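Local coordinates for protein second substrate binding domain of putative amino acid ABC transporter (Streptococcus pneumoniae, PDB 4OEN) that probably captures an amino acid outside the membrane and hands it to the permease of an ABC importer, at residues Leu93-Ser98 against Lys174-Gly179; Met30-Ala35 against Gly212-Ile217; Met70-Ala75 against Glu184-Val189; Val112-Gly117 against Ile135-Asp140; Ile7-Ser12 against Ile46-Phe51. All coordinates share one frame; numbering follows the deposited sequence. Where two conformers were deposited one is given.

Contact 1 (Leu93-Ser98 against Lys174-Gly179); sequences LGVKES and KTPISG
Lys174 NZ approaches the flat carbonyl group of Glu97 from one face, standing 45° above its plane and 3.0 Å from Glu97 O. Val95 N donates to Lys174 O at 3.0 Å, and Lys174 N returns a bond to Val95 O at 2.8 Å, which makes Val95 and Lys174 a hydrogen-bonded antiparallel pair. On the face that these two share, Lys174 CG stands between its own backbone N and carbonyl carbon (chi1 63°), and the rest of the chain runs out extended. This course presses CG tightly on Val95 CG2, at 3.5 Å, and carries the ammonium group past Lys96 to Glu97 O; Ser99 O is a second acceptor for it. Pro176 CD rests 3.9 Å from Val95 CG2, an apolar contact. Pro176 has no N-H to continue the ladder, and two waters take over: one joins Leu93 O to Ile177 N, the other Leu93 N to Ile177 O. Beside them, Leu93 CD2 meets Ile177 CD1 at 3.8 Å. Strand 87-96 thus has the short strand 173-174 and its following loop along one edge and strand 155-159 along the other, where Gly94 bonds to Val156, while helix 160-168 packs against Thr175 through Lys164 and Ile167.

Contact 2 (Met30-Ala35 against Gly212-Ile217); sequences MELIKA and GEFQKI
Glu31 lies against Ile217 through its methylene carbon and sends its carboxylate farther along the opposing helix. OE2 is gripped twice there, by a salt bridge to Lys220 NZ and a hydrogen bond with Tyr221 OH, both residues belonging to the same helix as Ile217. The two side chains slide past each other in opposite directions: Glu31 CB is 3.9 Å from Ile217 CG2, and OE1 stands 4.1 Å from Ile217 CG1. Ile217 CG1 is anti to the carbonyl carbon (chi1 -65°), and the extended second torsion carries CD1 outward to the backbone of helix 28-40. Ile217 CD1 comes within 4.1 Å of Leu32 CA and 4.4 Å of Ala35 CB, so this one methyl lodges against successive turns of the partner helix. Next to it, Leu32 CD1 approaches the Phe214 ring at its edge, near the ring plane, 3.7 Å from CD1 of that ring. The short helical segments are close to antiparallel, at 159°, with their axes 10.4 Å apart. Helix 195-210 closes one flank, with Leu205 and Lys209 on Phe214 and Leu208 on Ala35. Within the two segments the joint is therefore apolar, and the polar tie between the helices lies just beyond residue 217. There Lys220 answers the charge of Glu31 and Tyr221 OH adds a hydrogen bond, which probably keeps the carboxylate ionised and fixes its direction.

Contact 3 (Met70-Ala75 against Glu184-Val189); sequences MSVTDA and ETAFAV. With ACT (acetate ion), chain G; ACT (acetate ion), chain H.
Met70 and Val72 use their backbones to join the segment 184-189 in a single bridge, with Ser71 opposite Thr185. Val72 N gives a nearly straight bond (170°) to Glu184 O at 2.9 Å. Ala186 N answers with a bond to Met70 O at 3.1 Å. Water satisfies the neighbouring groups: one molecule accepts from Met70 N and donates to Ala186 O at 2.8 Å, and another accepts from Glu184 N while donating to Val72 O. Between these bonds Val72 CG2 packs on Ala186 CB at 3.6 Å, and the extended Met70 chain brings SD 4.0 Å from Ala188 CB. Polar ends find partners nearby: Glu184 OE1 meets Ser85 OG and Thr88 OG1, Thr185 OG1 meets Tyr87 O, and Thr73 OG1 caps Arg76 N. Ser71 N faces away from the bridge and donates to OXT of an acetate at 3.1 Å; Asp74 N holds OXT of a second acetate at 3.0 Å. Arg76 NH1 donates to Ser71 O and also bonds an acetate. Both acetates probably come from the crystallisation liquor, but a carboxylate on Ser71 N, near Arg76, is consistent with how family 3 proteins grip an amino acid's alpha-carboxylate.

Contact 4 (Val112-Gly117 against Ile135-Asp140); sequences VGVKNG and IKTFAD
Val114 sits at the middle of a parallel ladder, giving its N to Lys136 O at 3.0 Å and taking Phe138 N on its O at 2.8 Å. The same alternation continues on both sides, with Lys136 N bonded to Val112 O and Asn116 N to Phe138 O, so four bonds link the strands, whose axes are 4.6 Å apart and 30° from parallel. Two faces result. On one, Val114 CG1, flanked by the N and carbonyl carbon of its own residue (chi1 75°), meets Ile135 CG2 at 3.7 Å. On the other, the Phe138 ring turns its edge to the backbone of the partner strand: CE2 lies directly against Gly113 CA, at 3.8 Å and almost in the ring plane, on the side where a side chain would point. Just past the strand end, Asn116 CB touches Thr137 CG2 at 3.6 Å. Farther out, helix 119-126 covers the Val114 face through Ser120 and Leu124, and its Gln121 holds Asn116 OD1. Helix 141-150 lies over Phe138 with Ser143, Met144 and Ser147, its first turn capped by Asp140 OD1 on Ser143 N. Where the strands end, a water bridges Asn116 O and Ala139 O. Neighbouring parallel strands joined through intervening helices form a beta-alpha-beta crossover, a recurrent unit in the alpha/beta lobes of type II periplasmic binding proteins.

Contact 5 (Ile7-Ser12 against Ile46-Phe51); sequences IASDSS and ITNPGF
Ile7 and Ala8 pair in parallel with Ile46 and Thr47, the two strands of a beta-alpha-beta crossover through helix 28-40, in one lobe of the type II periplasmic-binding-protein fold. Thr47 N bonds Ile7 O at 2.9 Å, and Ser9 N follows weakly onto Thr47 O. Thr47 tucks OG1 back over its own main chain, which brings the oxygen to Ala8, 3.6 Å from its CB. On the neighbouring position Ser9 extends OG anti to its backbone N, away from Thr47, to bond Ile67 O; its CB remains 3.7 Å from Asn48 ND2. Beyond the strands both chains turn, and Ser9 O accepts Gly50 N at 3.2 Å while Pro49 CD closes in on the same oxygen. Gly50 occupies the N-cap position of helix 51-60, and Asp10 CA is nearest to it among the alpha carbons of the other segment. The carboxylate of Asp10 swings back towards this helix start: with chi1 at -159°, OD1 reaches Phe51 N at 3.3 Å, a weak bond, and weakly takes Ser11 N as well. The Asp10 side chain crosses that of Phe51 at about a right angle, the carboxylate and ring planes 53° apart. An acetate, probably from the crystallisation liquor, lies about 3 Å from the Asp10 side chain at nearest atoms. Asn48, by contrast, swings CG beside its own N (chi1 -59°), and ND2 then donates to Asp10 O at 2.9 Å, with that oxygen in the plane of the Asn48 amide.

How the contacts relate
Following the chain from the N terminus, contact 5 closes the first loop by residue 51. Contact 2 opens inside it at helix 28-40 and closes near the C terminus, so the two cross. They touch where Met30, Ile33 and Lys34 pack on Ser9 and Ile46. Contact 3 nests within contact 2, contact 1 within contact 3, and contact 4 within contact 1. Contacts 2, 3 and 5 adjoin in one lobe, where Phe187 meets both Ile33 and Ile7. Contacts 1 and 4 build the other lobe and meet at Leu93 and Val112. Strands 87-96 and 180-190, neighbours in the sheet, carry it from the lobe of contact 3 to that of contact 1, their centres 27 Å apart.

Contact 1 (Leu93-Ser98 against Lys174-Gly179)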
# COMPACT_ATOMS: atom_id res chain seq x y z
N LEU A 93 3.96 9.83 -9.60
CA LEU A 93 5.09 9.89 -10.51
C LEU A 93 6.42 9.77 -9.76
O LEU A 93 6.61 10.37 -8.69
CB LEU A 93 5.07 11.21 -11.30
CG LEU A 93 5.96 11.22 -12.54
CD1 LEU A 93 5.26 10.53 -13.71
CD2 LEU A 93 6.38 12.65 -12.90
N GLY A 94 7.36 9.02 -10.32
CA GLY A 94 8.71 8.92 -9.77
C GLY A 94 9.74 9.36 -10.80
O GLY A 94 9.60 9.02 -11.98
N VAL A 95 10.74 10.14 -10.38
CA VAL A 95 11.86 10.51 -11.24
C VAL A 95 13.18 10.44 -10.47
O VAL A 95 13.20 10.38 -9.23
CB VAL A 95 11.69 11.95 -11.82
CG1 VAL A 95 10.47 12.02 -12.72
CG2 VAL A 95 11.62 13.00 -10.71
N LYS A 96 14.31 10.43 -11.18
CA LYS A 96 15.61 10.54 -10.53
C LYS A 96 15.77 11.88 -9.82
O LYS A 96 15.14 12.87 -10.20
CB LYS A 96 16.73 10.33 -11.53
CG LYS A 96 16.65 8.99 -12.24
CD LYS A 96 17.82 8.80 -13.19
CE LYS A 96 19.14 8.67 -12.45
NZ LYS A 96 20.28 8.48 -13.39
N GLU A 97 16.63 11.90 -8.84
CA GLU A 97 16.88 13.08 -8.08
C GLU A 97 17.19 14.29 -8.91
O GLU A 97 16.82 15.36 -8.59
CB GLU A 97 18.08 12.82 -7.19
CG GLU A 97 17.73 11.82 -6.14
CD GLU A 97 17.18 12.49 -4.92
OE1 GLU A 97 16.63 13.57 -5.03
OE2 GLU A 97 17.32 11.93 -3.83
N SER A 98 17.89 14.02 -9.99
CA SER A 98 18.41 15.03 -10.89
C SER A 98 17.37 15.62 -11.84
O SER A 98 17.64 16.62 -12.51
CB SER A 98 19.55 14.42 -11.72
OG SER A 98 19.11 13.19 -12.31
N LYS A 174 12.66 10.74 -6.51
CA LYS A 174 11.84 11.76 -5.89
C LYS A 174 10.44 11.76 -6.50
O LYS A 174 10.21 11.18 -7.57
CB LYS A 174 12.50 13.13 -6.02
CG LYS A 174 12.67 13.59 -7.44
CD LYS A 174 13.37 14.95 -7.44
CE LYS A 174 13.49 15.51 -8.85
NZ LYS A 174 14.17 16.85 -8.79
N THR A 175 9.51 12.38 -5.79
CA THR A 175 8.11 12.43 -6.18
C THR A 175 7.67 13.89 -6.20
O THR A 175 7.18 14.42 -5.20
CB THR A 175 7.23 11.62 -5.21
OG1 THR A 175 7.51 12.03 -3.87
CG2 THR A 175 7.53 10.12 -5.34
N PRO A 176 7.87 14.55 -7.35
CA PRO A 176 7.66 15.99 -7.44
C PRO A 176 6.19 16.42 -7.55
O PRO A 176 5.89 17.63 -7.44
CB PRO A 176 8.42 16.37 -8.70
CG PRO A 176 8.36 15.13 -9.55
CD PRO A 176 8.44 13.99 -8.59
N ILE A 177 5.29 15.46 -7.79
CA ILE A 177 3.86 15.73 -7.94
C ILE A 177 3.02 14.91 -6.98
O ILE A 177 3.23 13.69 -6.85
CB ILE A 177 3.39 15.44 -9.38
CG1 ILE A 177 4.31 16.12 -10.40
CG2 ILE A 177 1.94 15.89 -9.57
CD1 ILE A 177 4.19 15.52 -11.80
N SER A 178 2.07 15.54 -6.29
CA SER A 178 1.20 14.80 -5.38
C SER A 178 0.51 13.66 -6.12
O SER A 178 0.20 13.77 -7.31
CB SER A 178 0.16 15.70 -4.73
OG SER A 178 -0.81 16.12 -5.67
N GLY A 179 0.28 12.57 -5.40
CA GLY A 179 -0.33 11.38 -5.96
C GLY A 179 -1.80 11.54 -6.24
O GLY A 179 -2.45 12.48 -5.75
O HOH W 1 5.48 12.66 -8.02
O HOH W 2 2.08 12.02 -9.17

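Contact 2 (Met30-Ala35 against Gly212-Ile217)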
# COMPACT_ATOMS: atom_id res chain seq x y z
N MET A 30 1.74 -4.90 10.44
CA MET A 30 2.13 -5.69 11.60
C MET A 30 2.23 -4.79 12.81
O MET A 30 1.71 -5.11 13.88
CB MET A 30 3.45 -6.42 11.34
CG MET A 30 3.34 -7.47 10.21
SD MET A 30 2.16 -8.82 10.51
CE MET A 30 0.66 -8.21 9.73
N GLU A 31 2.89 -3.65 12.63
CA GLU A 31 3.02 -2.72 13.74
C GLU A 31 1.68 -2.14 14.16
O GLU A 31 1.41 -1.98 15.34
CB GLU A 31 4.00 -1.61 13.40
CG GLU A 31 5.42 -2.12 13.27
CD GLU A 31 6.47 -1.02 13.40
OE1 GLU A 31 6.31 -0.10 14.23
OE2 GLU A 31 7.47 -1.10 12.66
N LEU A 32 0.83 -1.82 13.17
CA LEU A 32 -0.45 -1.19 13.45
C LEU A 32 -1.39 -2.13 14.21
O LEU A 32 -1.98 -1.74 15.21
CB LEU A 32 -1.09 -0.71 12.16
CG LEU A 32 -2.49 -0.11 12.28
CD1 LEU A 32 -2.45 1.15 13.10
CD2 LEU A 32 -3.06 0.12 10.90
N ILE A 33 -1.52 -3.38 13.77
CA ILE A 33 -2.47 -4.25 14.46
C ILE A 33 -1.99 -4.54 15.89
O ILE A 33 -2.80 -4.58 16.82
CB ILE A 33 -2.72 -5.58 13.69
CG1 ILE A 33 -3.95 -6.29 14.26
CG2 ILE A 33 -1.47 -6.47 13.65
CD1 ILE A 33 -5.21 -5.45 14.19
N LYS A 34 -0.69 -4.69 16.09
CA LYS A 34 -0.14 -4.89 17.42
C LYS A 34 -0.39 -3.69 18.34
O LYS A 34 -0.72 -3.87 19.51
CB LYS A 34 1.35 -5.17 17.35
CG LYS A 34 1.66 -6.51 16.72
CD LYS A 34 3.14 -6.67 16.51
CE LYS A 34 3.40 -7.86 15.61
NZ LYS A 34 4.85 -8.09 15.42
N ALA A 35 -0.21 -2.48 17.81
CA ALA A 35 -0.46 -1.28 18.62
C ALA A 35 -1.93 -1.11 18.97
O ALA A 35 -2.27 -0.63 20.06
CB ALA A 35 0.05 -0.03 17.89
N GLY A 212 -0.33 10.62 18.02
CA GLY A 212 0.86 10.70 17.20
C GLY A 212 1.54 9.38 16.91
O GLY A 212 2.44 9.32 16.07
N GLU A 213 1.13 8.33 17.60
CA GLU A 213 1.75 7.03 17.41
C GLU A 213 1.55 6.46 16.02
O GLU A 213 2.44 5.80 15.49
CB GLU A 213 1.24 6.04 18.46
CG GLU A 213 1.64 6.43 19.88
CD GLU A 213 3.14 6.69 20.04
OE1 GLU A 213 3.95 5.93 19.47
OE2 GLU A 213 3.50 7.67 20.73
N PHE A 214 0.38 6.72 15.42
CA PHE A 214 0.11 6.23 14.07
C PHE A 214 1.09 6.82 13.06
O PHE A 214 1.68 6.09 12.24
CB PHE A 214 -1.32 6.56 13.65
CG PHE A 214 -1.70 6.02 12.29
CD1 PHE A 214 -1.70 4.66 12.07
CD2 PHE A 214 -2.04 6.87 11.26
CE1 PHE A 214 -2.04 4.14 10.83
CE2 PHE A 214 -2.39 6.35 10.02
CZ PHE A 214 -2.38 4.98 9.81
N GLN A 215 1.28 8.13 13.15
CA GLN A 215 2.17 8.82 12.22
C GLN A 215 3.60 8.31 12.35
O GLN A 215 4.32 8.23 11.36
CB GLN A 215 2.11 10.33 12.44
CG GLN A 215 2.80 11.14 11.35
CD GLN A 215 2.18 10.93 9.98
OE1 GLN A 215 0.97 10.78 9.84
NE2 GLN A 215 3.02 10.92 8.95
N LYS A 216 4.02 7.96 13.56
CA LYS A 216 5.36 7.42 13.75
C LYS A 216 5.55 6.08 13.01
O LYS A 216 6.62 5.81 12.46
CB LYS A 216 5.66 7.25 15.24
CG LYS A 216 5.91 8.56 15.97
CD LYS A 216 6.30 8.30 17.41
CE LYS A 216 6.40 9.58 18.21
NZ LYS A 216 6.65 9.27 19.64
N ILE A 217 4.52 5.25 13.01
CA ILE A 217 4.59 3.97 12.29
C ILE A 217 4.70 4.24 10.80
O ILE A 217 5.54 3.66 10.12
CB ILE A 217 3.35 3.10 12.57
CG1 ILE A 217 3.31 2.70 14.04
CG2 ILE A 217 3.35 1.87 11.65
CD1 ILE A 217 2.05 1.94 14.44

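Contact 3 (Met70-Ala75 against Glu184-Val189)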
# COMPACT_ATOMS: atom_id res chain seq x y z
N MET A 70 -4.87 -4.40 2.29
CA MET A 70 -6.06 -4.86 1.58
C MET A 70 -6.92 -3.72 1.08
O MET A 70 -7.38 -2.89 1.86
CB MET A 70 -6.88 -5.76 2.50
CG MET A 70 -8.15 -6.29 1.87
SD MET A 70 -8.92 -7.48 3.00
CE MET A 70 -10.32 -8.02 2.02
N SER A 71 -7.15 -3.70 -0.23
CA SER A 71 -7.92 -2.64 -0.86
C SER A 71 -9.40 -2.81 -0.57
O SER A 71 -9.94 -3.92 -0.69
CB SER A 71 -7.70 -2.64 -2.38
OG SER A 71 -6.35 -2.42 -2.71
N VAL A 72 -10.05 -1.71 -0.20
CA VAL A 72 -11.49 -1.69 -0.03
C VAL A 72 -12.14 -1.60 -1.40
O VAL A 72 -11.86 -0.68 -2.16
CB VAL A 72 -11.95 -0.51 0.85
CG1 VAL A 72 -13.48 -0.45 0.93
CG2 VAL A 72 -11.32 -0.63 2.24
N THR A 73 -12.97 -2.58 -1.73
CA THR A 73 -13.70 -2.58 -2.99
C THR A 73 -15.13 -3.02 -2.73
O THR A 73 -15.39 -3.75 -1.78
CB THR A 73 -13.08 -3.54 -4.04
OG1 THR A 73 -13.34 -4.90 -3.65
CG2 THR A 73 -11.57 -3.31 -4.18
N ASP A 74 -16.05 -2.60 -3.59
CA ASP A 74 -17.44 -3.01 -3.47
C ASP A 74 -17.60 -4.53 -3.56
O ASP A 74 -18.40 -5.12 -2.84
CB ASP A 74 -18.29 -2.32 -4.53
CG ASP A 74 -18.45 -0.84 -4.27
OD1 ASP A 74 -18.19 -0.41 -3.12
OD2 ASP A 74 -18.83 -0.10 -5.20
N ALA A 75 -16.81 -5.16 -4.42
CA ALA A 75 -16.86 -6.61 -4.57
C ALA A 75 -16.56 -7.31 -3.25
O ALA A 75 -17.23 -8.28 -2.88
CB ALA A 75 -15.88 -7.07 -5.64
N GLU A 184 -8.71 2.88 -0.94
CA GLU A 184 -8.48 2.90 0.49
C GLU A 184 -8.02 1.54 0.96
O GLU A 184 -8.28 0.51 0.32
CB GLU A 184 -9.76 3.29 1.24
CG GLU A 184 -10.39 4.60 0.76
CD GLU A 184 -9.52 5.81 1.03
OE1 GLU A 184 -8.59 5.72 1.87
OE2 GLU A 184 -9.77 6.85 0.40
N THR A 185 -7.34 1.54 2.09
CA THR A 185 -6.74 0.34 2.64
C THR A 185 -7.33 0.12 4.02
O THR A 185 -7.37 1.05 4.81
CB THR A 185 -5.21 0.48 2.74
OG1 THR A 185 -4.71 1.15 1.57
CG2 THR A 185 -4.55 -0.88 2.88
N ALA A 186 -7.79 -1.10 4.31
CA ALA A 186 -8.44 -1.32 5.60
C ALA A 186 -8.27 -2.73 6.12
O ALA A 186 -7.88 -3.63 5.39
CB ALA A 186 -9.93 -0.99 5.50
N PHE A 187 -8.56 -2.88 7.40
CA PHE A 187 -8.67 -4.17 8.09
C PHE A 187 -10.05 -4.75 7.80
O PHE A 187 -10.99 -3.99 7.55
CB PHE A 187 -8.43 -3.91 9.59
CG PHE A 187 -8.71 -5.08 10.49
CD1 PHE A 187 -7.75 -6.07 10.68
CD2 PHE A 187 -9.90 -5.15 11.20
CE1 PHE A 187 -8.00 -7.15 11.54
CE2 PHE A 187 -10.15 -6.22 12.06
CZ PHE A 187 -9.20 -7.22 12.23
N ALA A 188 -10.18 -6.08 7.80
CA ALA A 188 -11.48 -6.67 7.47
C ALA A 188 -11.80 -7.88 8.33
O ALA A 188 -10.90 -8.60 8.76
CB ALA A 188 -11.54 -7.08 5.99
N VAL A 189 -13.09 -8.08 8.56
CA VAL A 189 -13.61 -9.29 9.19
C VAL A 189 -14.63 -9.90 8.23
O VAL A 189 -15.04 -9.26 7.25
CB VAL A 189 -14.26 -9.01 10.56
CG1 VAL A 189 -13.24 -8.36 11.50
CG2 VAL A 189 -15.45 -8.09 10.39
C ACT G . -14.82 -2.31 -6.91
O ACT G . -13.87 -2.09 -7.69
OXT ACT G . -15.17 -1.34 -6.20
CH3 ACT G . -15.50 -3.66 -6.85
C ACT H . -5.10 -5.89 -3.10
O ACT H . -5.35 -6.88 -3.84
OXT ACT H . -5.77 -5.81 -2.06
CH3 ACT H . -4.05 -4.88 -3.46
O HOH W 3 -5.23 -4.36 5.19
O HOH W 4 -11.57 2.26 -1.81
O HOH W 5 -9.54 0.13 -2.77

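Contact 4 (Val112-Gly117 against Ile135-Asp140)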
# COMPACT_ATOMS: atom_id res chain seq x y z
N VAL A 112 7.25 8.01 -20.23
CA VAL A 112 6.99 7.55 -18.87
C VAL A 112 6.85 6.03 -18.84
O VAL A 112 6.09 5.49 -19.62
CB VAL A 112 5.71 8.18 -18.29
CG1 VAL A 112 5.52 7.71 -16.84
CG2 VAL A 112 5.77 9.71 -18.36
N GLY A 113 7.60 5.36 -17.96
CA GLY A 113 7.47 3.93 -17.75
C GLY A 113 6.34 3.55 -16.80
O GLY A 113 6.00 4.30 -15.88
N VAL A 114 5.75 2.38 -17.03
CA VAL A 114 4.69 1.90 -16.15
C VAL A 114 4.62 0.37 -16.23
O VAL A 114 5.02 -0.22 -17.23
CB VAL A 114 3.33 2.53 -16.52
CG1 VAL A 114 2.74 1.93 -17.79
CG2 VAL A 114 2.35 2.45 -15.35
N LYS A 115 4.14 -0.25 -15.16
CA LYS A 115 3.99 -1.71 -15.16
C LYS A 115 2.64 -2.09 -15.76
O LYS A 115 1.61 -1.48 -15.44
CB LYS A 115 4.13 -2.28 -13.75
CG LYS A 115 5.54 -2.14 -13.21
CD LYS A 115 5.57 -2.18 -11.68
CE LYS A 115 5.02 -3.46 -11.11
NZ LYS A 115 5.11 -3.45 -9.61
N ASN A 116 2.67 -3.08 -16.63
CA ASN A 116 1.44 -3.53 -17.27
C ASN A 116 0.44 -4.09 -16.27
O ASN A 116 0.81 -4.82 -15.35
CB ASN A 116 1.76 -4.60 -18.31
CG ASN A 116 0.56 -4.94 -19.15
OD1 ASN A 116 -0.07 -4.05 -19.72
ND2 ASN A 116 0.22 -6.22 -19.21
N GLY A 117 -0.84 -3.77 -16.48
CA GLY A 117 -1.92 -4.32 -15.67
C GLY A 117 -2.17 -3.62 -14.35
O GLY A 117 -2.87 -4.15 -13.48
N ILE A 135 4.27 6.43 -23.46
CA ILE A 135 4.27 5.44 -22.39
C ILE A 135 5.10 4.25 -22.84
O ILE A 135 4.93 3.75 -23.96
CB ILE A 135 2.84 4.97 -22.05
CG1 ILE A 135 1.99 6.13 -21.56
CG2 ILE A 135 2.88 3.84 -21.00
CD1 ILE A 135 0.52 5.74 -21.33
N LYS A 136 6.01 3.81 -21.98
CA LYS A 136 6.72 2.56 -22.20
C LYS A 136 6.27 1.59 -21.12
O LYS A 136 6.34 1.86 -19.93
CB LYS A 136 8.24 2.75 -22.17
CG LYS A 136 9.00 1.46 -22.41
CD LYS A 136 10.48 1.72 -22.64
CE LYS A 136 11.24 0.41 -22.83
NZ LYS A 136 10.67 -0.41 -23.94
N THR A 137 5.78 0.44 -21.57
CA THR A 137 5.19 -0.55 -20.68
C THR A 137 6.16 -1.66 -20.32
O THR A 137 6.86 -2.20 -21.18
CB THR A 137 3.95 -1.14 -21.35
OG1 THR A 137 3.11 -0.06 -21.76
CG2 THR A 137 3.20 -2.07 -20.40
N PHE A 138 6.18 -1.99 -19.04
CA PHE A 138 7.06 -3.02 -18.51
C PHE A 138 6.31 -4.16 -17.84
O PHE A 138 5.27 -3.97 -17.23
CB PHE A 138 8.03 -2.40 -17.51
CG PHE A 138 8.96 -1.42 -18.12
CD1 PHE A 138 10.20 -1.82 -18.59
CD2 PHE A 138 8.60 -0.08 -18.23
CE1 PHE A 138 11.07 -0.90 -19.15
CE2 PHE A 138 9.46 0.84 -18.79
CZ PHE A 138 10.70 0.43 -19.24
N ALA A 139 6.90 -5.34 -17.94
CA ALA A 139 6.29 -6.54 -17.37
C ALA A 139 6.62 -6.69 -15.89
O ALA A 139 5.91 -7.36 -15.16
CB ALA A 139 6.76 -7.75 -18.13
N ASP A 140 7.72 -6.08 -15.46
CA ASP A 140 8.12 -6.16 -14.05
C ASP A 140 8.78 -4.86 -13.62
O ASP A 140 9.31 -4.12 -14.45
CB ASP A 140 9.07 -7.35 -13.82
CG ASP A 140 10.30 -7.30 -14.71
OD1 ASP A 140 11.23 -6.53 -14.40
OD2 ASP A 140 10.36 -8.05 -15.71
O HOH W 6 3.19 -5.92 -14.68

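Contact 5 (Ile7-Ser12 against Ile46-Phe51)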
# COMPACT_ATOMS: atom_id res chain seq x y z
N ILE A 7 -5.38 -13.13 13.54
CA ILE A 7 -5.27 -12.16 12.46
C ILE A 7 -4.39 -12.72 11.36
O ILE A 7 -3.23 -13.00 11.59
CB ILE A 7 -4.68 -10.81 12.92
CG1 ILE A 7 -5.42 -10.28 14.15
CG2 ILE A 7 -4.71 -9.79 11.76
CD1 ILE A 7 -6.90 -10.04 13.91
N ALA A 8 -4.95 -12.88 10.18
CA ALA A 8 -4.21 -13.47 9.08
C ALA A 8 -3.72 -12.39 8.12
O ALA A 8 -4.40 -11.38 7.90
CB ALA A 8 -5.08 -14.49 8.36
N SER A 9 -2.54 -12.61 7.54
CA SER A 9 -1.94 -11.62 6.67
C SER A 9 -1.16 -12.25 5.53
O SER A 9 -1.07 -13.48 5.41
CB SER A 9 -1.03 -10.70 7.51
OG SER A 9 -0.58 -9.60 6.74
N ASP A 10 -0.64 -11.39 4.66
CA ASP A 10 0.27 -11.82 3.60
C ASP A 10 1.67 -12.04 4.17
O ASP A 10 1.94 -11.76 5.34
CB ASP A 10 0.28 -10.76 2.49
CG ASP A 10 0.76 -11.28 1.16
OD1 ASP A 10 1.02 -12.50 1.00
OD2 ASP A 10 0.84 -10.46 0.24
N SER A 11 2.56 -12.55 3.34
CA SER A 11 3.93 -12.79 3.77
C SER A 11 4.92 -11.86 3.07
O SER A 11 6.03 -11.65 3.56
CB SER A 11 4.30 -14.26 3.52
OG SER A 11 4.21 -14.58 2.14
N SER A 12 4.52 -11.29 1.94
CA SER A 12 5.44 -10.50 1.14
C SER A 12 4.73 -9.39 0.38
O SER A 12 4.41 -9.51 -0.80
CB SER A 12 6.20 -11.40 0.15
OG SER A 12 7.13 -10.65 -0.60
N ILE A 46 -0.92 -13.57 15.19
CA ILE A 46 -0.78 -13.19 13.79
C ILE A 46 -0.26 -14.39 13.01
O ILE A 46 0.65 -15.08 13.44
CB ILE A 46 0.17 -12.00 13.61
CG1 ILE A 46 -0.39 -10.76 14.31
CG2 ILE A 46 0.39 -11.71 12.15
CD1 ILE A 46 0.56 -9.55 14.30
N THR A 47 -0.88 -14.64 11.86
CA THR A 47 -0.39 -15.66 10.94
C THR A 47 -0.11 -14.99 9.60
O THR A 47 -0.72 -13.97 9.28
CB THR A 47 -1.39 -16.80 10.78
OG1 THR A 47 -2.60 -16.32 10.19
CG2 THR A 47 -1.69 -17.44 12.12
N ASN A 48 0.80 -15.57 8.82
CA ASN A 48 1.13 -14.99 7.52
C ASN A 48 1.09 -16.04 6.42
O ASN A 48 2.11 -16.34 5.81
CB ASN A 48 2.52 -14.34 7.59
CG ASN A 48 2.60 -13.25 8.65
OD1 ASN A 48 2.83 -13.53 9.83
ND2 ASN A 48 2.41 -12.00 8.22
N PRO A 49 -0.11 -16.60 6.17
CA PRO A 49 -0.26 -17.70 5.21
C PRO A 49 -0.31 -17.24 3.76
O PRO A 49 -0.34 -18.07 2.86
CB PRO A 49 -1.59 -18.33 5.62
CG PRO A 49 -2.39 -17.16 6.11
CD PRO A 49 -1.39 -16.26 6.82
N GLY A 50 -0.29 -15.93 3.54
CA GLY A 50 -0.44 -15.38 2.21
C GLY A 50 -1.82 -14.76 2.07
O GLY A 50 -2.74 -15.14 2.78
N PHE A 51 -1.96 -13.83 1.13
CA PHE A 51 -3.18 -13.03 1.00
C PHE A 51 -4.40 -13.88 0.70
O PHE A 51 -5.41 -13.79 1.39
CB PHE A 51 -2.99 -11.97 -0.08
CG PHE A 51 -4.15 -11.01 -0.20
CD1 PHE A 51 -4.45 -10.13 0.82
CD2 PHE A 51 -4.92 -10.98 -1.34
CE1 PHE A 51 -5.52 -9.24 0.71
CE2 PHE A 51 -5.99 -10.10 -1.46
CZ PHE A 51 -6.28 -9.22 -0.44